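PDB 3MMH: methionine-R-sulfoxide reductase from Neisseria meningitidis, which catalyses the thiol-dependent reduction of free methionine-R-sulfoxide to methionine, probably through cysteines of its GAF-domain pocket. Local coordinates for residues A[63-68]-A[75-80]; A[114-119]-A[130-135]. One frame throughout, in Å; residues are numbered along the deposited sequence.

In the fold
Both contacts are antiparallel pairings within one sheet, and they follow each other in series: interaction 1 is complete before interaction 2 begins, so neither encloses the other. Coming from the N terminus, the chain passes helices 11-27 and 32-47 and strand 51-58, then runs out along 63-68 and, after six intervening residues, comes back along 75-80, closing a hairpin at one border of the sheet. Helix 83-91 and strand 95-97 follow before 114-119 pairs with 130-135 in a second hairpin. Strand 51-58 lies between the two hairpins, whose centres are about 14 Å apart. Both touch the same methionine sulfoxide, so together they join sheet and pocket of this GAF domain.

Interaction 1. Residues A[63-68]-A[75-80]; sequences ELVLAP and CTRIPF. With SME (methionine sulfoxide), chain C.
Leu64 and Ile78 form the hydrogen-bonded antiparallel pair at the middle of this hairpin: Leu64 N reaches Ile78 O at 2.8 Å, and Ile78 N returns to Leu64 O at 2.9 Å. A third backbone bond, Leu66 N to Thr76 O, continues the pairing toward the turn. The close-packed side is the face of Leu64 and Ile78, whose CB atoms lie 4.2 Å apart; Cys85 of helix 83-91 touches both. Ile78 sets CG1 anti to its carbonyl carbon (chi1 -60°), and from there, in the conformer described, its CD1 comes within 3.7 Å of the CB of methionine sulfoxide. The other face mixes polar and apolar groups: Val65 is buried, Glu63 and Arg77 are partly exposed and Pro79 lies at the surface. There Glu63 OE1 accepts from Arg77 NH1 at 3.0 Å in a salt bridge, met nearly head-on and close to the guanidinium plane, the carboxylate itself turned 54° from that plane. Val65 CG2, in one conformer, sits over a guanidinium face, offset toward its rim, 3.5 Å from Arg77 NH1. Glu29 OE1 of the second subunit forms a salt bridge with Arg77 NE and a hydrogen bond with Thr76 OG1. Cys75 is joined by a disulfide to Cys109, which lines the substrate pocket. Carboxylates of both subunits probably compensate the charge of Arg77 and orient its guanidinium, while Ile78 offers its CD1 methyl to the substrate's carbon chain.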
ATOM      1  N   GLU A  63      14.184   4.984 -13.304  1.00 14.52           N
ATOM      2  CA  GLU A  63      14.007   3.928 -12.324  1.00 12.43           C
ATOM      3  C   GLU A  63      12.527   3.672 -12.099  1.00 12.03           C
ATOM      4  O   GLU A  63      11.692   4.585 -12.221  1.00 13.63           O
ATOM      5  CB  GLU A  63      14.617   4.360 -10.960  1.00 13.77           C
ATOM      6  CG  GLU A  63      16.106   4.520 -10.965  1.00 16.26           C
ATOM      7  CD  GLU A  63      16.714   5.150  -9.785  1.00 20.87           C
ATOM      8  OE1 GLU A  63      16.119   5.939  -9.099  1.00 24.47           O
ATOM      9  OE2 GLU A  63      17.936   4.956  -9.636  1.00 29.17           O
ATOM     10  N   LEU A  64      12.220   2.446 -11.693  1.00 10.82           N
ATOM     11  CA  LEU A  64      10.939   2.087 -11.109  1.00 10.84           C
ATOM     12  C   LEU A  64      10.981   2.493  -9.631  1.00 11.46           C
ATOM     13  O   LEU A  64      11.955   2.174  -8.939  1.00 13.05           O
ATOM     14  CB  LEU A  64      10.714   0.620 -11.245  1.00 10.51           C
ATOM     15  CG  LEU A  64      10.356   0.107 -12.660  1.00 11.75           C
ATOM     16  CD1 LEU A  64      10.497  -1.379 -12.793  1.00 13.36           C
ATOM     17  CD2 LEU A  64       8.918   0.571 -13.051  1.00 12.75           C
ATOM     18  N   VAL A  65       9.941   3.151  -9.137  1.00 10.19           N
ATOM     19  CA  VAL A  65       9.816   3.636  -7.787  0.50  9.43           C
ATOM     20  C   VAL A  65       8.625   2.939  -7.101  1.00  9.18           C
ATOM     21  O   VAL A  65       7.524   2.870  -7.653  1.00 10.14           O
ATOM     22  CB  VAL A  65       9.584   5.154  -7.849  0.50  9.96           C
ATOM     23  CG1 VAL A  65       9.430   5.748  -6.466  0.50 11.65           C
ATOM     24  CG2 VAL A  65      10.819   5.837  -8.531  0.50  8.39           C
ATOM     25  N   LEU A  66       8.821   2.422  -5.907  1.00  9.30           N
ATOM     26  CA  LEU A  66       7.854   1.696  -5.171  1.00  9.91           C
ATOM     27  C   LEU A  66       6.600   2.491  -4.968  1.00  9.31           C
ATOM     28  O   LEU A  66       6.641   3.661  -4.592  1.00  9.99           O
ATOM     29  CB  LEU A  66       8.448   1.301  -3.806  1.00 10.76           C
ATOM     30  CG  LEU A  66       7.603   0.413  -2.866  1.00 11.02           C
ATOM     31  CD1 LEU A  66       7.306  -0.914  -3.529  1.00 11.53           C
ATOM     32  CD2 LEU A  66       8.464   0.306  -1.564  1.00 13.66           C
ATOM     33  N   ALA A  67       5.450   1.876  -5.191  1.00  9.10           N
ATOM     34  CA  ALA A  67       4.118   2.451  -5.091  1.00  8.94           C
ATOM     35  C   ALA A  67       3.332   1.596  -4.096  1.00  8.49           C
ATOM     36  O   ALA A  67       3.921   0.791  -3.382  1.00  9.24           O
ATOM     37  CB  ALA A  67       3.543   2.671  -6.477  1.00 11.04           C
ATOM     38  N   PRO A  68       1.986   1.613  -4.074  1.00  8.15           N
ATOM     39  CA  PRO A  68       1.285   0.749  -3.107  1.00  8.45           C
ATOM     40  C   PRO A  68       1.605  -0.731  -3.266  1.00  7.83           C
ATOM     41  O   PRO A  68       1.730  -1.223  -4.388  1.00  8.69           O
ATOM     42  CB  PRO A  68      -0.162   1.090  -3.341  1.00  8.24           C
ATOM     43  CG  PRO A  68      -0.178   2.521  -3.764  1.00  9.97           C
ATOM     44  CD  PRO A  68       1.064   2.610  -4.660  1.00  9.46           C
ATOM     45  N   CYS A  75      12.496  -2.863  -1.586  1.00 13.76           N
ATOM     46  CA  CYS A  75      13.381  -1.900  -2.277  0.60 12.79           C
ATOM     47  C   CYS A  75      12.593  -0.771  -2.813  1.00 12.41           C
ATOM     48  O   CYS A  75      11.566  -1.018  -3.447  1.00 13.16           O
ATOM     49  CB  CYS A  75      14.130  -2.530  -3.474  0.60 13.44           C
ATOM     50  SG  CYS A  75      15.021  -4.110  -3.114  0.60 16.45           S
ATOM     51  N   THR A  76      13.026   0.480  -2.693  1.00 11.91           N
ATOM     52  CA  THR A  76      12.273   1.593  -3.223  1.00 12.26           C
ATOM     53  C   THR A  76      12.508   1.911  -4.676  1.00 12.17           C
ATOM     54  O   THR A  76      11.659   2.523  -5.267  1.00 13.68           O
ATOM     55  CB  THR A  76      12.325   2.853  -2.370  1.00 13.08           C
ATOM     56  OG1 THR A  76      13.663   3.347  -2.424  1.00 14.89           O
ATOM     57  CG2 THR A  76      11.879   2.579  -0.911  1.00 15.30           C
ATOM     58  N   ARG A  77      13.632   1.476  -5.200  1.00 11.95           N
ATOM     59  CA  ARG A  77      14.093   1.819  -6.524  1.00 12.72           C
ATOM     60  C   ARG A  77      14.679   0.665  -7.269  1.00 12.74           C
ATOM     61  O   ARG A  77      15.486   0.003  -6.764  1.00 16.40           O
ATOM     62  CB  ARG A  77      15.082   2.999  -6.494  1.00 16.62           C
ATOM     63  CG  ARG A  77      14.358   4.300  -6.184  1.00 21.02           C
ATOM     64  CD  ARG A  77      15.153   5.530  -6.081  1.00 25.10           C
ATOM     65  NE  ARG A  77      14.216   6.625  -5.785  1.00 25.38           N
ATOM     66  CZ  ARG A  77      13.647   7.492  -6.616  1.00 20.63           C
ATOM     67  NH1 ARG A  77      13.895   7.472  -7.907  1.00 21.08           N
ATOM     68  NH2 ARG A  77      12.841   8.417  -6.118  1.00 22.83           N
ATOM     69  N   ILE A  78      14.244   0.450  -8.499  1.00 12.22           N
ATOM     70  CA  ILE A  78      14.779  -0.603  -9.384  0.50 12.46           C
ATOM     71  C   ILE A  78      15.189   0.088 -10.712  1.00 12.81           C
ATOM     72  O   ILE A  78      14.348   0.615 -11.417  1.00 13.53           O
ATOM     73  CB  ILE A  78      13.751  -1.739  -9.612  0.50 12.83           C
ATOM     74  CG1 ILE A  78      13.364  -2.399  -8.268  0.50 13.23           C
ATOM     75  CG2 ILE A  78      14.360  -2.810 -10.529  0.50 14.12           C
ATOM     76  CD1 ILE A  78      12.235  -3.340  -8.393  0.50 11.22           C
ATOM     77  N   PRO A  79      16.471   0.048 -11.054  1.00 13.31           N
ATOM     78  CA  PRO A  79      16.890   0.631 -12.309  1.00 14.33           C
ATOM     79  C   PRO A  79      16.251  -0.043 -13.526  1.00 13.58           C
ATOM     80  O   PRO A  79      16.096  -1.275 -13.545  1.00 12.57           O
ATOM     81  CB  PRO A  79      18.408   0.468 -12.312  1.00 14.75           C
ATOM     82  CG  PRO A  79      18.760   0.258 -10.910  1.00 17.33           C
ATOM     83  CD  PRO A  79      17.622  -0.451 -10.278  1.00 15.16           C
ATOM     84  N   PHE A  80      16.083   0.752 -14.601  1.00 14.02           N
ATOM     85  CA  PHE A  80      15.720   0.167 -15.896  1.00 14.42           C
ATOM     86  C   PHE A  80      16.615  -1.040 -16.203  1.00 13.01           C
ATOM     87  O   PHE A  80      17.826  -0.944 -16.098  1.00 14.66           O
ATOM     88  CB  PHE A  80      15.930   1.216 -17.009  1.00 15.05           C
ATOM     89  CG  PHE A  80      15.638   0.712 -18.368  1.00 14.98           C
ATOM     90  CD1 PHE A  80      14.353   0.610 -18.808  1.00 18.64           C
ATOM     91  CD2 PHE A  80      16.662   0.249 -19.191  1.00 17.99           C
ATOM     92  CE1 PHE A  80      14.067   0.120 -20.036  1.00 20.60           C
ATOM     93  CE2 PHE A  80      16.395  -0.296 -20.414  1.00 20.50           C
ATOM     94  CZ  PHE A  80      15.097  -0.376 -20.883  1.00 20.93           C
TER
HETATM   95  N   SME C 168      12.113  -9.240  -7.264  1.00 13.70           N
HETATM   96  CA  SME C 168      11.980  -7.937  -7.957  1.00 13.31           C
HETATM   97  CB  SME C 168      12.176  -6.731  -7.015  1.00 14.55           C
HETATM   98  CG  SME C 168      10.921  -6.272  -6.254  1.00 14.03           C
HETATM   99  S   SME C 168      10.573  -7.264  -4.858  1.00 20.21           S
HETATM  100  OE  SME C 168      10.674  -8.709  -4.934  1.00 26.51           O
HETATM  101  CE  SME C 168       9.083  -6.528  -4.326  1.00 14.89           C
HETATM  102  C   SME C 168      12.897  -7.882  -9.147  1.00 13.49           C
HETATM  103  O   SME C 168      12.823  -6.887  -9.882  1.00 13.58           O
HETATM  104  OXT SME C 168      13.690  -8.874  -9.380  1.00 14.17           O

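Interaction 2. Residues A[114-119]-A[130-135]. With SME (methionine sulfoxide), chain C; ACT (acetate ion), chain M.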
ATOM      1  N   ARG A 114      10.558 -16.996  -3.519  1.00 15.42           N
ATOM      2  CA  ARG A 114      10.991 -18.074  -4.395  1.00 15.47           C
ATOM      3  C   ARG A 114      10.465 -18.050  -5.822  1.00 14.58           C
ATOM      4  O   ARG A 114      11.099 -18.642  -6.717  1.00 16.21           O
ATOM      5  CB  ARG A 114      10.741 -19.443  -3.753  1.00 17.05           C
ATOM      6  CG  ARG A 114      11.466 -19.602  -2.367  1.00 21.79           C
ATOM      7  CD  ARG A 114      11.541 -21.002  -1.851  1.00 26.35           C
ATOM      8  NE  ARG A 114      12.488 -21.749  -2.699  1.00 29.00           N
ATOM      9  CZ  ARG A 114      12.663 -23.070  -2.591  0.60 28.10           C
ATOM     10  NH1 ARG A 114      11.925 -23.765  -1.747  0.60 28.96           N
ATOM     11  NH2 ARG A 114      13.526 -23.646  -3.383  0.60 28.89           N
ATOM     12  N   SER A 115       9.353 -17.399  -6.073  1.00 13.18           N
ATOM     13  CA  SER A 115       8.835 -17.291  -7.420  1.00 12.66           C
ATOM     14  C   SER A 115       8.162 -15.943  -7.586  1.00 11.03           C
ATOM     15  O   SER A 115       7.866 -15.290  -6.575  1.00 11.81           O
ATOM     16  CB  SER A 115       7.889 -18.442  -7.766  1.00 13.08           C
ATOM     17  OG  SER A 115       6.711 -18.462  -6.983  1.00 14.02           O
ATOM     18  N   GLU A 116       7.976 -15.464  -8.794  1.00 10.83           N
ATOM     19  CA  GLU A 116       7.540 -14.103  -9.061  1.00 10.54           C
ATOM     20  C   GLU A 116       6.873 -13.998 -10.424  1.00 10.59           C
ATOM     21  O   GLU A 116       7.182 -14.773 -11.362  1.00 12.19           O
ATOM     22  CB  GLU A 116       8.784 -13.206  -9.028  1.00 11.27           C
ATOM     23  CG  GLU A 116       8.606 -11.731  -9.244  1.00 11.60           C
ATOM     24  CD  GLU A 116       9.782 -10.891  -8.956  1.00 11.55           C
ATOM     25  OE1 GLU A 116      10.884 -11.366  -8.767  1.00 14.87           O
ATOM     26  OE2 GLU A 116       9.671  -9.617  -8.982  1.00 13.80           O
ATOM     27  N   ILE A 117       6.045 -12.997 -10.575  1.00  9.70           N
ATOM     28  CA  ILE A 117       5.526 -12.574 -11.899  1.00  9.84           C
ATOM     29  C   ILE A 117       5.509 -11.040 -11.936  1.00  8.81           C
ATOM     30  O   ILE A 117       5.171 -10.420 -10.925  1.00  9.45           O
ATOM     31  CB  ILE A 117       4.125 -13.106 -12.173  1.00  9.95           C
ATOM     32  CG1 ILE A 117       3.676 -12.776 -13.590  1.00 10.72           C
ATOM     33  CG2 ILE A 117       3.120 -12.697 -11.127  1.00 11.40           C
ATOM     34  CD1 ILE A 117       2.394 -13.534 -14.046  1.00 13.13           C
ATOM     35  N   VAL A 118       5.909 -10.480 -13.051  1.00  9.08           N
ATOM     36  CA  VAL A 118       5.845  -9.059 -13.302  1.00  9.01           C
ATOM     37  C   VAL A 118       5.059  -8.788 -14.563  1.00  9.24           C
ATOM     38  O   VAL A 118       5.409  -9.337 -15.609  1.00 10.82           O
ATOM     39  CB  VAL A 118       7.232  -8.420 -13.371  1.00  9.68           C
ATOM     40  CG1 VAL A 118       7.105  -6.907 -13.633  1.00 11.54           C
ATOM     41  CG2 VAL A 118       8.026  -8.717 -12.085  1.00 12.28           C
ATOM     42  N   VAL A 119       4.064  -7.922 -14.496  1.00  9.41           N
ATOM     43  CA  VAL A 119       3.249  -7.541 -15.638  1.00 10.39           C
ATOM     44  C   VAL A 119       3.378  -6.005 -15.849  1.00  9.74           C
ATOM     45  O   VAL A 119       3.011  -5.237 -14.967  1.00 10.18           O
ATOM     46  CB  VAL A 119       1.771  -7.914 -15.448  1.00 10.12           C
ATOM     47  CG1 VAL A 119       0.920  -7.433 -16.636  1.00 12.51           C
ATOM     48  CG2 VAL A 119       1.623  -9.357 -15.177  1.00 12.07           C
ATOM     49  N   VAL A 130       4.842  -1.331 -13.288  1.00  9.26           N
ATOM     50  CA  VAL A 130       4.658  -2.763 -13.289  1.00  9.45           C
ATOM     51  C   VAL A 130       3.829  -3.177 -12.083  1.00  8.77           C
ATOM     52  O   VAL A 130       3.888  -2.541 -11.017  1.00  9.06           O
ATOM     53  CB  VAL A 130       5.961  -3.560 -13.335  1.00 10.83           C
ATOM     54  CG1 VAL A 130       6.862  -3.195 -14.550  1.00 12.41           C
ATOM     55  CG2 VAL A 130       6.772  -3.405 -12.016  1.00 11.30           C
ATOM     56  N   LEU A 131       3.096  -4.269 -12.259  1.00  9.06           N
ATOM     57  CA  LEU A 131       2.531  -5.100 -11.201  1.00  8.19           C
ATOM     58  C   LEU A 131       3.499  -6.222 -10.878  1.00  9.23           C
ATOM     59  O   LEU A 131       3.863  -6.934 -11.806  1.00 10.82           O
ATOM     60  CB  LEU A 131       1.174  -5.605 -11.620  1.00  9.84           C
ATOM     61  CG  LEU A 131       0.302  -6.354 -10.615  1.00 12.23           C
ATOM     62  CD1 LEU A 131      -1.192  -6.405 -11.099  1.00 14.12           C
ATOM     63  CD2 LEU A 131       0.804  -7.685 -10.235  1.00 15.03           C
ATOM     64  N   ASP A 132       3.905  -6.327  -9.650  1.00  8.90           N
ATOM     65  CA  ASP A 132       4.807  -7.387  -9.240  1.00  8.87           C
ATOM     66  C   ASP A 132       4.139  -8.209  -8.136  1.00  9.05           C
ATOM     67  O   ASP A 132       3.581  -7.656  -7.189  1.00  9.65           O
ATOM     68  CB  ASP A 132       6.108  -6.771  -8.661  1.00 10.52           C
ATOM     69  CG  ASP A 132       7.068  -7.798  -8.211  1.00 12.07           C
ATOM     70  OD1 ASP A 132       7.345  -8.695  -8.946  1.00 13.30           O
ATOM     71  OD2 ASP A 132       7.671  -7.642  -7.155  1.00 20.31           O
ATOM     72  N   ALA A 133       4.241  -9.521  -8.250  1.00  8.61           N
ATOM     73  CA  ALA A 133       3.742 -10.442  -7.239  1.00  8.04           C
ATOM     74  C   ALA A 133       4.821 -11.504  -6.952  1.00  9.10           C
ATOM     75  O   ALA A 133       5.467 -11.969  -7.894  1.00  9.66           O
ATOM     76  CB  ALA A 133       2.448 -11.092  -7.567  1.00 10.11           C
ATOM     77  N   ASP A 134       4.944 -11.834  -5.666  0.50  8.69           N
ATOM     78  CA  ASP A 134       5.990 -12.732  -5.220  0.50  8.78           C
ATOM     79  C   ASP A 134       5.397 -13.770  -4.263  0.50  7.40           C
ATOM     80  O   ASP A 134       4.431 -13.500  -3.568  0.50  6.44           O
ATOM     81  CB  ASP A 134       7.182 -11.942  -4.579  0.50  9.90           C
ATOM     82  CG  ASP A 134       7.729 -10.877  -5.482  0.50 11.37           C
ATOM     83  OD1 ASP A 134       8.698 -11.177  -6.191  0.50 10.44           O
ATOM     84  OD2 ASP A 134       7.146  -9.750  -5.455  0.50 11.36           O
ATOM     85  N   SER A 135       5.981 -14.952  -4.262  1.00 10.01           N
ATOM     86  CA  SER A 135       5.538 -16.070  -3.417  1.00 10.55           C
ATOM     87  C   SER A 135       6.748 -16.709  -2.739  1.00 11.59           C
ATOM     88  O   SER A 135       7.821 -16.782  -3.320  1.00 12.83           O
ATOM     89  CB  SER A 135       4.858 -17.100  -4.268  1.00 11.36           C
ATOM     90  OG  SER A 135       4.439 -18.208  -3.458  1.00 13.02           O
TER
HETATM   91  N   SME C 168      12.113  -9.240  -7.264  1.00 13.70           N
HETATM   92  CA  SME C 168      11.980  -7.937  -7.957  1.00 13.31           C
HETATM   93  CB  SME C 168      12.176  -6.731  -7.015  1.00 14.55           C
HETATM   94  CG  SME C 168      10.921  -6.272  -6.254  1.00 14.03           C
HETATM   95  S   SME C 168      10.573  -7.264  -4.858  1.00 20.21           S
HETATM   96  OE  SME C 168      10.674  -8.709  -4.934  1.00 26.51           O
HETATM   97  CE  SME C 168       9.083  -6.528  -4.326  1.00 14.89           C
HETATM   98  C   SME C 168      12.897  -7.882  -9.147  1.00 13.49           C
HETATM   99  O   SME C 168      12.823  -6.887  -9.882  1.00 13.58           O
HETATM  100  OXT SME C 168      13.690  -8.874  -9.380  1.00 14.17           O
HETATM  101  C   ACT M 178       2.851 -17.185  -0.658  0.90 19.78           C
HETATM  102  O   ACT M 178       4.024 -17.093  -0.183  0.90 19.42           O
HETATM  103  OXT ACT M 178       2.572 -17.129  -1.890  0.90 18.10           O
HETATM  104  CH3 ACT M 178       1.783 -17.522   0.351  0.90 20.20           C
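Glu116 OE2 and Asp132 OD1 lie 2.5 Å apart across the hairpin, the side chains crossing at about a right angle with carboxylate planes 54° apart. The amino nitrogen N of methionine sulfoxide donates to Glu116 OE1 at 2.9 Å and, weakly, to OE2. Asp132 and Asp134, on the same face of the hairpin, complete an acidic group around the ligand's other end. Asp132 OD2 lies 3.4 Å from the ligand methyl CE, and in the conformer described Asp134 OD1 lies 3.4 Å from the sulfoxide oxygen OE. Glu116 extends from a CG anti to the backbone N (chi1 -179°), which carries its carboxylate out to the amino group. Next outward, Val118 CG2 packs 3.2 Å from Asp132 OD1. Behind this shell, the backbone pairs Ile117 with Ala133 and Val119 with Leu131 by reciprocal bonds, fixing the register of the acids. A classic beta bulge ends the pairing, where Arg114 N (2.8 Å) and Ser115 N (3.2 Å) share Ser135 O. Strands 51-58 and 95-97 flank the hairpin; helix 83-91 packs on Glu116 and Val118, whereas helix 143-165 covers Ile117, Val119 and Leu131 on the reverse face.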